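Local coordinates for protein tumor necrosis factor ligand superfamily member 13 (Mus musculus, PDB 1U5Z) that acts as a trimeric cytokine that binds the receptors TACI and BCMA and helps regulate tumour cell growth, at residues S6-V11 / V31-R36; V23-W28 / I114-I119; L55-L60 / M68-S73. All blocks are in the same frame, centred on the assembly; numbering follows the deposited sequence.

How the interactions relate
All three contacts lie within one TNF homology domain, an antiparallel beta sandwich. Interactions 1 and 2 share strand 24-34, which pairs with strand 7-16 along much of its length and with strand 114-119 near its start; their centres are about 17 Å apart, and along the chain their segments alternate. Interaction 3 begins after interaction 1 has closed, and both of its segments fall between the two of interaction 2. Its centre lies about 9 Å from that of interaction 2, whose strand 114-119 neighbours strand 68-75, and about 18 Å from that of interaction 1. Interactions 1 and 3 both touch a second subunit, and H9 and Y56 link them by a probable hydrogen bond.

Interaction 1 of 3, residues S6-V11 / V31-R36; sequences SVLHLV and VLRRGR
V7 and H9 meet R34, L32 and V31 through four backbone hydrogen bonds of an antiparallel strand pair. R34 N donates to V7 O at 3.0 Å and V7 N to R34 O at 2.9 Å, the second more bent (138° at the hydrogen against 167°). H9 N reaches L32 O at 3.0 Å, while H9 O takes V31 N at 3.1 Å. V31 and L32 thus both stand opposite H9, which defines a classic beta bulge just where the chain turns a corner at V31. On the face of V7, H9 and L32, V7 CG2 packs on L32 CD2 at 3.8 Å. The H9 ring, laid alongside V31 by a CG anti to the backbone N (chi1 -174°), receives V31 CG2 at its edge, in the ring plane and 3.5 Å from H9 CD2; V31 CG1 touches V11 CG2 at 3.4 Å, the two valines crossing at about a right angle. On the opposite face of the sheet, L8 CD1 rests against R33 CG at 3.8 Å, on the aliphatic root of the arginine. A hydrogen bond between H9 ND1 and Y56 OH fixes the imidazole further. F107 of the second subunit meets this ring, and I52 of that subunit packs on V7 and L32. The hairpin of strands 7-16 and 24-34 is continued by strand 134-139, bonded to the other edge of strand 7-16, while strand 38-41 touches L8.

Interaction 2 of 3, residues V23-W28 / I114-I119; sequences VTEVMW and IITVKI
E25 and K118 run side by side and point the same way, and the glutamate can be followed atom by atom. Its CB leads out from the sheet, and an unusual first torsion (chi1 -97°) turns CG back across the strand gap, where it lies 3.7 Å from V117 O and close to K118 CG. The carboxylate carbon CD also sits over K118 CG. At the tip, OE2 touches K118 CE at 3.3 Å and T116 CG2 at 3.9 Å. K118 NZ stays 4.5 Å from E25 OE2, beyond a salt bridge, although the opposite charges probably still attract. The strands themselves are tied at T24 and I119 by a reciprocal pair of backbone bonds: T24 N to I119 O and I119 N to T24 O are each 3.0 Å, with donors in the carbonyl planes. Beyond this pair they splay, their N-to-C directions 140° apart, so that V26 N is 4.4 Å from V117 O. A water fills in for direct pairing farther along, accepting from W28 NE1 at 3.1 Å and probably donating to V117 O. The indole is backed on one face by V26 CG1, and V117 CB approaches its edge. T24 OG1 turns outside the contact, to R121 O and A124 N. Strand 24-34 lies here between strands 7-16 and 114-119, its pairing with the latter ending after T24 and I119, while strand 114-119 lies between strands 68-75 and 44-47.

Interaction 3 of 3, residues L55-L60 / M68-S73; sequences LYSQVL and MGQVVS
The carboxamide of Q70 is the flat group of this contact, and as modelled V59 CG2 stands over one of its faces, 3.5 Å from Q70 CD. The amide is directed at the facing strand: Q70 NE2 donates to S57 O at 3.0 Å, with 155° at the hydrogen. Its placement is doubtful, because NE2 is modelled too near an atom elsewhere and the 2.0 Å between Q70 OE1 and S57 OG is too short to be real. The aliphatic part is firmer, with Q70 CB 3.8 Å from V59 CG2 as the two side chains slide past each other in opposite directions. V72 spreads its methyls over two partners: with CG1 anti to the backbone N (chi1 -176°), that branch reaches L55 CD2 at 3.9 Å and CG2 reaches S57 CB at the same distance. From the other side of strand 51-61, Y56 OH bonds V106 N of a second subunit besides H9, and Q58 NE2 bonds G132 O as well as R85 O of that subunit. Strand axes 7.7 Å apart and nearly antiparallel (153°) are consistent with side-chain-mediated packing between the two layers of the TNF-family jelly roll.

Interaction 1 of 3, residues S6-V11 / V31-R36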
ATOM      1  N   SER A   6      -9.149 -16.392  -1.890  1.00 37.30           N
ATOM      2  CA  SER A   6      -9.264 -16.519  -0.441  1.00 33.68           C
ATOM      3  C   SER A   6      -8.687 -15.255   0.209  1.00 31.24           C
ATOM      4  O   SER A   6      -7.592 -14.820  -0.141  1.00 28.98           O
ATOM      5  CB  SER A   6      -8.565 -17.802   0.039  1.00 33.52           C
ATOM      6  OG  SER A   6      -7.839 -17.595   1.238  1.00 37.46           O
ATOM      7  N   VAL A   7      -9.445 -14.634   1.112  1.00 27.91           N
ATOM      8  CA  VAL A   7      -9.009 -13.387   1.741  1.00 31.27           C
ATOM      9  C   VAL A   7      -9.236 -13.376   3.252  1.00 29.27           C
ATOM     10  O   VAL A   7     -10.129 -14.027   3.760  1.00 29.91           O
ATOM     11  CB  VAL A   7      -9.704 -12.133   1.096  1.00 30.23           C
ATOM     12  CG1 VAL A   7      -9.591 -12.169  -0.423  1.00 29.35           C
ATOM     13  CG2 VAL A   7     -11.152 -12.040   1.489  1.00 29.81           C
ATOM     14  N   LEU A   8      -8.423 -12.611   3.960  1.00 29.48           N
ATOM     15  CA  LEU A   8      -8.583 -12.439   5.396  1.00 29.96           C
ATOM     16  C   LEU A   8      -8.195 -11.014   5.780  1.00 27.79           C
ATOM     17  O   LEU A   8      -7.112 -10.574   5.470  1.00 32.18           O
ATOM     18  CB  LEU A   8      -7.710 -13.445   6.152  1.00 30.11           C
ATOM     19  CG  LEU A   8      -7.855 -13.540   7.674  1.00 30.10           C
ATOM     20  CD1 LEU A   8      -9.236 -14.036   8.063  1.00 29.63           C
ATOM     21  CD2 LEU A   8      -6.781 -14.463   8.245  1.00 28.59           C
ATOM     22  N   HIS A   9      -9.099 -10.299   6.439  1.00 27.62           N
ATOM     23  CA  HIS A   9      -8.850  -8.951   6.926  1.00 25.85           C
ATOM     24  C   HIS A   9      -9.071  -8.993   8.421  1.00 24.73           C
ATOM     25  O   HIS A   9     -10.127  -9.406   8.882  1.00 22.69           O
ATOM     26  CB  HIS A   9      -9.813  -7.966   6.261  1.00 27.31           C
ATOM     27  CG  HIS A   9      -9.546  -6.522   6.579  1.00 29.00           C
ATOM     28  ND1 HIS A   9      -8.494  -5.820   6.032  1.00 25.95           N
ATOM     29  CD2 HIS A   9     -10.231  -5.637   7.344  1.00 25.81           C
ATOM     30  CE1 HIS A   9      -8.527  -4.572   6.469  1.00 24.74           C
ATOM     31  NE2 HIS A   9      -9.585  -4.428   7.246  1.00 22.79           N
ATOM     32  N   LEU A  10      -8.055  -8.563   9.160  1.00 27.62           N
ATOM     33  CA  LEU A  10      -8.014  -8.647  10.608  1.00 27.63           C
ATOM     34  C   LEU A  10      -7.970  -7.256  11.232  1.00 28.38           C
ATOM     35  O   LEU A  10      -7.353  -6.331  10.690  1.00 26.44           O
ATOM     36  CB  LEU A  10      -6.763  -9.413  11.030  1.00 29.61           C
ATOM     37  CG  LEU A  10      -6.614 -10.847  10.505  1.00 28.88           C
ATOM     38  CD1 LEU A  10      -5.188 -11.326  10.671  1.00 28.39           C
ATOM     39  CD2 LEU A  10      -7.583 -11.785  11.223  1.00 25.39           C
ATOM     40  N   VAL A  11      -8.608  -7.121  12.386  1.00 28.35           N
ATOM     41  CA  VAL A  11      -8.662  -5.848  13.097  1.00 29.02           C
ATOM     42  C   VAL A  11      -8.365  -6.081  14.576  1.00 29.31           C
ATOM     43  O   VAL A  11      -8.536  -7.194  15.065  1.00 32.17           O
ATOM     44  CB  VAL A  11     -10.031  -5.141  12.909  1.00 28.70           C
ATOM     45  CG1 VAL A  11     -10.269  -4.811  11.435  1.00 28.81           C
ATOM     46  CG2 VAL A  11     -11.168  -5.978  13.449  1.00 27.29           C
ATOM     47  N   VAL A  31     -12.790  -9.690  10.390  1.00 23.71           N
ATOM     48  CA  VAL A  31     -14.027  -9.024   9.960  1.00 25.66           C
ATOM     49  C   VAL A  31     -14.435  -9.433   8.537  1.00 23.18           C
ATOM     50  O   VAL A  31     -15.601  -9.347   8.176  1.00 24.73           O
ATOM     51  CB  VAL A  31     -13.950  -7.479  10.076  1.00 26.69           C
ATOM     52  CG1 VAL A  31     -13.811  -7.063  11.530  1.00 29.04           C
ATOM     53  CG2 VAL A  31     -12.830  -6.912   9.254  1.00 26.40           C
ATOM     54  N   LEU A  32     -13.468  -9.882   7.746  1.00 27.09           N
ATOM     55  CA  LEU A  32     -13.722 -10.486   6.441  1.00 26.12           C
ATOM     56  C   LEU A  32     -12.902 -11.762   6.286  1.00 27.50           C
ATOM     57  O   LEU A  32     -11.692 -11.762   6.520  1.00 26.74           O
ATOM     58  CB  LEU A  32     -13.353  -9.510   5.320  1.00 24.74           C
ATOM     59  CG  LEU A  32     -13.519 -10.047   3.895  1.00 25.25           C
ATOM     60  CD1 LEU A  32     -14.994 -10.423   3.610  1.00 23.90           C
ATOM     61  CD2 LEU A  32     -13.004  -9.033   2.892  1.00 25.35           C
ATOM     62  N   ARG A  33     -13.563 -12.836   5.868  1.00 29.64           N
ATOM     63  CA  ARG A  33     -12.901 -14.122   5.689  1.00 32.92           C
ATOM     64  C   ARG A  33     -13.589 -14.927   4.596  1.00 30.79           C
ATOM     65  O   ARG A  33     -14.782 -15.180   4.671  1.00 27.23           O
ATOM     66  CB  ARG A  33     -12.908 -14.900   7.001  1.00 34.40           C
ATOM     67  CG  ARG A  33     -12.180 -16.245   6.969  1.00 39.54           C
ATOM     68  CD  ARG A  33     -12.376 -17.046   8.264  1.00 42.31           C
ATOM     69  NE  ARG A  33     -12.080 -18.476   8.137  1.00 44.42           N
ATOM     70  CZ  ARG A  33     -12.893 -19.393   7.600  1.00 44.95           C
ATOM     71  NH1 ARG A  33     -14.079 -19.065   7.091  1.00 46.40           N
ATOM     72  NH2 ARG A  33     -12.508 -20.657   7.564  1.00 44.37           N
ATOM     73  N   ARG A  34     -12.833 -15.298   3.569  1.00 29.66           N
ATOM     74  CA  ARG A  34     -13.322 -16.200   2.533  1.00 32.17           C
ATOM     75  C   ARG A  34     -12.234 -17.219   2.218  1.00 30.61           C
ATOM     76  O   ARG A  34     -11.076 -16.864   2.106  1.00 26.42           O
ATOM     77  CB  ARG A  34     -13.722 -15.424   1.279  1.00 33.78           C
ATOM     78  CG  ARG A  34     -14.516 -16.271   0.289  1.00 39.83           C
ATOM     79  CD  ARG A  34     -14.900 -15.567  -1.001  1.00 43.61           C
ATOM     80  NE  ARG A  34     -13.773 -14.882  -1.638  1.00 45.53           N
ATOM     81  CZ  ARG A  34     -13.855 -14.211  -2.778  1.00 46.02           C
ATOM     82  NH1 ARG A  34     -15.017 -14.137  -3.417  1.00 45.95           N
ATOM     83  NH2 ARG A  34     -12.785 -13.603  -3.287  1.00 45.28           N
ATOM     84  N   GLY A  35     -12.610 -18.490   2.074  1.00 34.19           N
ATOM     85  CA  GLY A  35     -11.627 -19.564   2.034  1.00 34.94           C
ATOM     86  C   GLY A  35     -11.093 -19.745   3.443  1.00 37.00           C
ATOM     87  O   GLY A  35     -11.625 -19.141   4.377  1.00 34.65           O
ATOM     88  N   ARG A  36     -10.050 -20.552   3.619  1.00 38.54           N
ATOM     89  CA  ARG A  36      -9.685 -20.963   4.975  1.00 41.86           C
ATOM     90  C   ARG A  36      -8.301 -21.592   5.151  1.00 39.49           C
ATOM     91  O   ARG A  36      -8.126 -22.509   5.955  1.00 44.08           O
ATOM     92  CB  ARG A  36     -10.767 -21.918   5.507  1.00 45.05           C
ATOM     93  CG  ARG A  36     -10.833 -23.286   4.841  1.00 50.59           C
ATOM     94  CD  ARG A  36     -10.326 -24.422   5.718  1.00 55.56           C
ATOM     95  NE  ARG A  36      -9.066 -24.996   5.249  1.00 59.25           N
ATOM     96  CZ  ARG A  36      -8.963 -25.906   4.283  1.00 60.52           C
ATOM     97  NH1 ARG A  36     -10.039 -26.355   3.641  1.00 58.59           N
ATOM     98  NH2 ARG A  36      -7.765 -26.360   3.945  1.00 62.56           N
TER

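Interaction 2 of 3, residues V23-W28 / I114-I119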
ATOM      1  N   VAL A  23       8.884  -5.649  23.290  1.00 37.87           N
ATOM      2  CA  VAL A  23       8.079  -5.544  22.081  1.00 37.39           C
ATOM      3  C   VAL A  23       6.592  -5.443  22.425  1.00 35.16           C
ATOM      4  O   VAL A  23       6.179  -5.699  23.553  1.00 36.36           O
ATOM      5  CB  VAL A  23       8.325  -6.734  21.104  1.00 38.18           C
ATOM      6  CG1 VAL A  23       9.815  -6.872  20.778  1.00 39.00           C
ATOM      7  CG2 VAL A  23       7.779  -8.041  21.665  1.00 38.40           C
ATOM      8  N   THR A  24       5.803  -5.074  21.427  1.00 33.12           N
ATOM      9  CA  THR A  24       4.367  -4.888  21.577  1.00 30.67           C
ATOM     10  C   THR A  24       3.669  -5.560  20.399  1.00 30.48           C
ATOM     11  O   THR A  24       4.122  -5.453  19.268  1.00 26.64           O
ATOM     12  CB  THR A  24       4.049  -3.384  21.616  1.00 29.48           C
ATOM     13  OG1 THR A  24       4.594  -2.817  22.812  1.00 26.76           O
ATOM     14  CG2 THR A  24       2.549  -3.111  21.730  1.00 27.99           C
ATOM     15  N   GLU A  25       2.577  -6.263  20.675  1.00 31.26           N
ATOM     16  CA  GLU A  25       1.845  -6.993  19.644  1.00 31.68           C
ATOM     17  C   GLU A  25       0.359  -6.686  19.687  1.00 29.45           C
ATOM     18  O   GLU A  25      -0.129  -6.026  20.595  1.00 28.24           O
ATOM     19  CB  GLU A  25       2.083  -8.498  19.810  1.00 33.81           C
ATOM     20  CG  GLU A  25       3.178  -9.045  18.904  1.00 35.64           C
ATOM     21  CD  GLU A  25       3.824 -10.315  19.439  1.00 36.81           C
ATOM     22  OE1 GLU A  25       4.216 -10.346  20.629  1.00 33.34           O
ATOM     23  OE2 GLU A  25       3.951 -11.280  18.657  1.00 38.98           O
ATOM     24  N   VAL A  26      -0.351  -7.179  18.684  1.00 29.04           N
ATOM     25  CA  VAL A  26      -1.786  -6.993  18.574  1.00 29.11           C
ATOM     26  C   VAL A  26      -2.467  -8.352  18.564  1.00 28.38           C
ATOM     27  O   VAL A  26      -2.031  -9.250  17.865  1.00 26.47           O
ATOM     28  CB  VAL A  26      -2.140  -6.243  17.266  1.00 29.27           C
ATOM     29  CG1 VAL A  26      -3.648  -6.069  17.117  1.00 28.79           C
ATOM     30  CG2 VAL A  26      -1.443  -4.886  17.224  1.00 30.86           C
ATOM     31  N   MET A  27      -3.525  -8.494  19.356  1.00 30.49           N
ATOM     32  CA  MET A  27      -4.450  -9.616  19.229  1.00 32.79           C
ATOM     33  C   MET A  27      -5.423  -9.278  18.085  1.00 32.23           C
ATOM     34  O   MET A  27      -6.080  -8.247  18.120  1.00 32.80           O
ATOM     35  CB  MET A  27      -5.217  -9.836  20.536  1.00 35.58           C
ATOM     36  CG  MET A  27      -4.346  -9.988  21.799  1.00 39.07           C
ATOM     37  SD  MET A  27      -3.321 -11.471  21.815  1.00 43.72           S
ATOM     38  CE  MET A  27      -4.391 -12.657  22.661  1.00 41.68           C
ATOM     39  N   TRP A  28      -5.499 -10.133  17.069  1.00 30.63           N
ATOM     40  CA  TRP A  28      -6.273  -9.851  15.863  1.00 29.31           C
ATOM     41  C   TRP A  28      -7.611 -10.591  15.830  1.00 29.71           C
ATOM     42  O   TRP A  28      -7.756 -11.654  16.451  1.00 28.77           O
ATOM     43  CB  TRP A  28      -5.466 -10.256  14.643  1.00 30.22           C
ATOM     44  CG  TRP A  28      -4.238  -9.466  14.419  1.00 28.91           C
ATOM     45  CD1 TRP A  28      -2.958  -9.897  14.559  1.00 27.81           C
ATOM     46  CD2 TRP A  28      -4.162  -8.104  13.995  1.00 28.58           C
ATOM     47  NE1 TRP A  28      -2.079  -8.888  14.245  1.00 29.68           N
ATOM     48  CE2 TRP A  28      -2.791  -7.773  13.887  1.00 31.80           C
ATOM     49  CE3 TRP A  28      -5.113  -7.129  13.675  1.00 28.55           C
ATOM     50  CZ2 TRP A  28      -2.346  -6.501  13.484  1.00 28.35           C
ATOM     51  CZ3 TRP A  28      -4.677  -5.871  13.272  1.00 29.89           C
ATOM     52  CH2 TRP A  28      -3.304  -5.568  13.181  1.00 28.36           C
ATOM     53  N   ILE A 114       4.185 -19.162  10.938  1.00 30.84           N
ATOM     54  CA  ILE A 114       3.507 -18.216  11.813  1.00 30.82           C
ATOM     55  C   ILE A 114       3.853 -16.815  11.340  1.00 30.77           C
ATOM     56  O   ILE A 114       5.011 -16.516  11.070  1.00 31.00           O
ATOM     57  CB  ILE A 114       3.911 -18.420  13.301  1.00 30.52           C
ATOM     58  CG1 ILE A 114       3.420 -17.247  14.150  1.00 29.67           C
ATOM     59  CG2 ILE A 114       5.416 -18.590  13.447  1.00 34.30           C
ATOM     60  CD1 ILE A 114       3.794 -17.313  15.604  1.00 29.82           C
ATOM     61  N   ILE A 115       2.834 -15.965  11.245  1.00 30.79           N
ATOM     62  CA  ILE A 115       2.987 -14.584  10.813  1.00 29.42           C
ATOM     63  C   ILE A 115       2.783 -13.673  12.016  1.00 31.68           C
ATOM     64  O   ILE A 115       1.810 -13.826  12.754  1.00 30.41           O
ATOM     65  CB  ILE A 115       1.958 -14.239   9.725  1.00 28.50           C
ATOM     66  CG1 ILE A 115       2.027 -15.254   8.573  1.00 29.42           C
ATOM     67  CG2 ILE A 115       2.199 -12.800   9.206  1.00 23.91           C
ATOM     68  CD1 ILE A 115       3.234 -15.085   7.630  1.00 28.12           C
ATOM     69  N   THR A 116       3.700 -12.729  12.214  1.00 34.04           N
ATOM     70  CA  THR A 116       3.586 -11.768  13.312  1.00 37.29           C
ATOM     71  C   THR A 116       3.697 -10.335  12.836  1.00 37.38           C
ATOM     72  O   THR A 116       4.314 -10.049  11.810  1.00 36.97           O
ATOM     73  CB  THR A 116       4.642 -12.018  14.415  1.00 38.73           C
ATOM     74  OG1 THR A 116       5.894 -12.422  13.836  1.00 42.28           O
ATOM     75  CG2 THR A 116       4.230 -13.188  15.301  1.00 38.85           C
ATOM     76  N   VAL A 117       3.076  -9.448  13.602  1.00 36.75           N
ATOM     77  CA  VAL A 117       3.206  -8.013  13.415  1.00 36.83           C
ATOM     78  C   VAL A 117       3.661  -7.463  14.763  1.00 34.35           C
ATOM     79  O   VAL A 117       2.861  -7.327  15.683  1.00 34.54           O
ATOM     80  CB  VAL A 117       1.862  -7.383  12.971  1.00 35.68           C
ATOM     81  CG1 VAL A 117       2.011  -5.883  12.752  1.00 36.45           C
ATOM     82  CG2 VAL A 117       1.369  -8.037  11.705  1.00 36.50           C
ATOM     83  N   LYS A 118       4.956  -7.201  14.885  1.00 33.52           N
ATOM     84  CA  LYS A 118       5.542  -6.714  16.127  1.00 33.29           C
ATOM     85  C   LYS A 118       6.054  -5.289  16.001  1.00 31.30           C
ATOM     86  O   LYS A 118       6.454  -4.854  14.931  1.00 28.99           O
ATOM     87  CB  LYS A 118       6.705  -7.613  16.546  1.00 34.64           C
ATOM     88  CG  LYS A 118       6.284  -9.014  16.926  1.00 36.43           C
ATOM     89  CD  LYS A 118       7.481  -9.925  17.117  1.00 36.21           C
ATOM     90  CE  LYS A 118       7.026 -11.333  17.425  1.00 36.74           C
ATOM     91  NZ  LYS A 118       8.160 -12.281  17.519  1.00 38.07           N
ATOM     92  N   ILE A 119       6.060  -4.576  17.123  1.00 31.39           N
ATOM     93  CA  ILE A 119       6.631  -3.241  17.207  1.00 30.42           C
ATOM     94  C   ILE A 119       7.753  -3.295  18.233  1.00 29.12           C
ATOM     95  O   ILE A 119       7.489  -3.623  19.389  1.00 27.83           O
ATOM     96  CB  ILE A 119       5.545  -2.244  17.608  1.00 30.71           C
ATOM     97  CG1 ILE A 119       4.525  -2.139  16.474  1.00 33.05           C
ATOM     98  CG2 ILE A 119       6.152  -0.862  17.910  1.00 30.17           C
ATOM     99  CD1 ILE A 119       3.212  -1.652  16.910  1.00 35.39           C
TER
HETATM  100  O   HOH W   1       0.503  -9.104  15.864  1.00 40.73           O

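Interaction 3 of 3, residues L55-L60 / M68-S73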
ATOM      1  N   LEU A  55       0.221  -9.535   1.358  1.00 31.81           N
ATOM      2  CA  LEU A  55       0.099  -9.301   2.775  1.00 32.62           C
ATOM      3  C   LEU A  55       0.280  -7.806   3.017  1.00 34.52           C
ATOM      4  O   LEU A  55       1.247  -7.207   2.561  1.00 36.02           O
ATOM      5  CB  LEU A  55       1.154 -10.141   3.485  1.00 36.45           C
ATOM      6  CG  LEU A  55       1.388 -10.057   4.979  1.00 37.14           C
ATOM      7  CD1 LEU A  55       0.093 -10.196   5.696  1.00 40.55           C
ATOM      8  CD2 LEU A  55       2.389 -11.150   5.391  1.00 36.68           C
ATOM      9  N   TYR A  56      -0.681  -7.191   3.697  1.00 33.73           N
ATOM     10  CA  TYR A  56      -0.639  -5.760   3.948  1.00 29.59           C
ATOM     11  C   TYR A  56      -0.879  -5.484   5.419  1.00 29.50           C
ATOM     12  O   TYR A  56      -1.595  -6.198   6.074  1.00 32.29           O
ATOM     13  CB  TYR A  56      -1.658  -5.024   3.082  1.00 29.27           C
ATOM     14  CG  TYR A  56      -3.094  -5.440   3.261  1.00 28.61           C
ATOM     15  CD1 TYR A  56      -3.901  -4.828   4.215  1.00 27.12           C
ATOM     16  CD2 TYR A  56      -3.657  -6.440   2.461  1.00 29.37           C
ATOM     17  CE1 TYR A  56      -5.230  -5.199   4.378  1.00 27.81           C
ATOM     18  CE2 TYR A  56      -4.991  -6.819   2.615  1.00 29.34           C
ATOM     19  CZ  TYR A  56      -5.768  -6.195   3.572  1.00 29.94           C
ATOM     20  OH  TYR A  56      -7.080  -6.558   3.726  1.00 33.71           O
ATOM     21  N   SER A  57      -0.261  -4.432   5.924  1.00 30.14           N
ATOM     22  CA  SER A  57      -0.299  -4.108   7.339  1.00 29.56           C
ATOM     23  C   SER A  57      -0.286  -2.610   7.529  1.00 28.83           C
ATOM     24  O   SER A  57       0.628  -1.945   7.055  1.00 32.70           O
ATOM     25  CB  SER A  57       0.940  -4.681   8.023  1.00 30.08           C
ATOM     26  OG  SER A  57       1.126  -4.068   9.272  1.00 27.91           O
ATOM     27  N   GLN A  58      -1.293  -2.075   8.209  1.00 27.37           N
ATOM     28  CA  GLN A  58      -1.222  -0.710   8.708  1.00 28.19           C
ATOM     29  C   GLN A  58      -1.227  -0.714  10.216  1.00 29.34           C
ATOM     30  O   GLN A  58      -1.893  -1.533  10.848  1.00 34.94           O
ATOM     31  CB  GLN A  58      -2.397   0.130   8.218  1.00 29.99           C
ATOM     32  CG  GLN A  58      -2.288   1.588   8.621  1.00 27.93           C
ATOM     33  CD  GLN A  58      -3.238   2.475   7.856  1.00 27.83           C
ATOM     34  OE1 GLN A  58      -3.085   2.643   6.652  1.00 22.92           O
ATOM     35  NE2 GLN A  58      -4.204   3.068   8.555  1.00 25.39           N
ATOM     36  N   VAL A  59      -0.461   0.201  10.789  1.00 30.26           N
ATOM     37  CA  VAL A  59      -0.498   0.455  12.220  1.00 27.41           C
ATOM     38  C   VAL A  59      -0.621   1.963  12.406  1.00 25.96           C
ATOM     39  O   VAL A  59       0.156   2.718  11.837  1.00 22.25           O
ATOM     40  CB  VAL A  59       0.763  -0.091  12.917  1.00 25.55           C
ATOM     41  CG1 VAL A  59       0.813   0.351  14.362  1.00 26.61           C
ATOM     42  CG2 VAL A  59       0.808  -1.624  12.827  1.00 24.30           C
ATOM     43  N   LEU A  60      -1.619   2.391  13.178  1.00 26.28           N
ATOM     44  CA  LEU A  60      -1.761   3.805  13.552  1.00 26.38           C
ATOM     45  C   LEU A  60      -1.120   4.036  14.922  1.00 24.41           C
ATOM     46  O   LEU A  60      -1.609   3.540  15.933  1.00 25.17           O
ATOM     47  CB  LEU A  60      -3.235   4.219  13.563  1.00 24.33           C
ATOM     48  CG  LEU A  60      -3.558   5.663  13.963  1.00 24.80           C
ATOM     49  CD1 LEU A  60      -2.859   6.690  13.096  1.00 24.70           C
ATOM     50  CD2 LEU A  60      -5.044   5.886  13.905  1.00 24.26           C
ATOM     51  N   MET A  68       9.521   4.856  15.444  1.00 50.12           N
ATOM     52  CA  MET A  68       8.736   3.632  15.555  1.00 49.84           C
ATOM     53  C   MET A  68       8.187   3.125  14.224  1.00 46.62           C
ATOM     54  O   MET A  68       8.197   3.816  13.208  1.00 46.55           O
ATOM     55  CB  MET A  68       7.590   3.797  16.558  1.00 51.96           C
ATOM     56  CG  MET A  68       7.681   2.838  17.734  1.00 53.74           C
ATOM     57  SD  MET A  68       6.314   3.038  18.887  1.00 56.75           S
ATOM     58  CE  MET A  68       6.827   4.427  19.689  1.00 56.53           C
ATOM     59  N   GLY A  69       7.706   1.892  14.264  1.00 41.76           N
ATOM     60  CA  GLY A  69       7.146   1.250  13.103  1.00 37.60           C
ATOM     61  C   GLY A  69       6.811  -0.201  13.367  1.00 35.10           C
ATOM     62  O   GLY A  69       7.038  -0.723  14.459  1.00 32.78           O
ATOM     63  N   GLN A  70       6.289  -0.853  12.339  1.00 32.03           N
ATOM     64  CA  GLN A  70       5.824  -2.236  12.420  1.00 34.01           C
ATOM     65  C   GLN A  70       6.789  -3.175  11.695  1.00 34.49           C
ATOM     66  O   GLN A  70       7.417  -2.783  10.713  1.00 35.06           O
ATOM     67  CB  GLN A  70       4.416  -2.361  11.816  1.00 34.55           C
ATOM     68  CG  GLN A  70       4.067  -1.281  10.764  1.00 36.07           C
ATOM     69  CD  GLN A  70       2.864  -1.642   9.937  1.00 42.68           C
ATOM     70  OE1 GLN A  70       2.308  -2.725  10.098  1.00 52.45           O
ATOM     71  NE2 GLN A  70       2.454  -0.755   9.050  1.00 42.11           N
ATOM     72  N   VAL A  71       6.874  -4.418  12.171  1.00 33.36           N
ATOM     73  CA  VAL A  71       7.769  -5.436  11.610  1.00 31.68           C
ATOM     74  C   VAL A  71       6.973  -6.714  11.341  1.00 29.77           C
ATOM     75  O   VAL A  71       6.576  -7.410  12.265  1.00 32.81           O
ATOM     76  CB  VAL A  71       8.942  -5.748  12.567  1.00 30.75           C
ATOM     77  CG1 VAL A  71       9.830  -6.860  12.005  1.00 29.77           C
ATOM     78  CG2 VAL A  71       9.765  -4.490  12.840  1.00 30.73           C
ATOM     79  N   VAL A  72       6.741  -7.013  10.068  1.00 30.02           N
ATOM     80  CA  VAL A  72       5.988  -8.196   9.669  1.00 26.73           C
ATOM     81  C   VAL A  72       6.944  -9.313   9.284  1.00 26.49           C
ATOM     82  O   VAL A  72       7.717  -9.170   8.343  1.00 26.52           O
ATOM     83  CB  VAL A  72       5.066  -7.894   8.497  1.00 26.98           C
ATOM     84  CG1 VAL A  72       4.223  -9.110   8.162  1.00 28.19           C
ATOM     85  CG2 VAL A  72       4.173  -6.697   8.826  1.00 28.08           C
ATOM     86  N   SER A  73       6.870 -10.428  10.009  1.00 24.36           N
ATOM     87  CA  SER A  73       7.785 -11.546   9.824  1.00 25.45           C
ATOM     88  C   SER A  73       7.068 -12.880   9.741  1.00 25.27           C
ATOM     89  O   SER A  73       5.888 -12.982  10.033  1.00 22.50           O
ATOM     90  CB  SER A  73       8.813 -11.562  10.969  1.00 27.18           C
ATOM     91  OG  SER A  73       8.539 -10.533  11.910  1.00 30.01           O
TER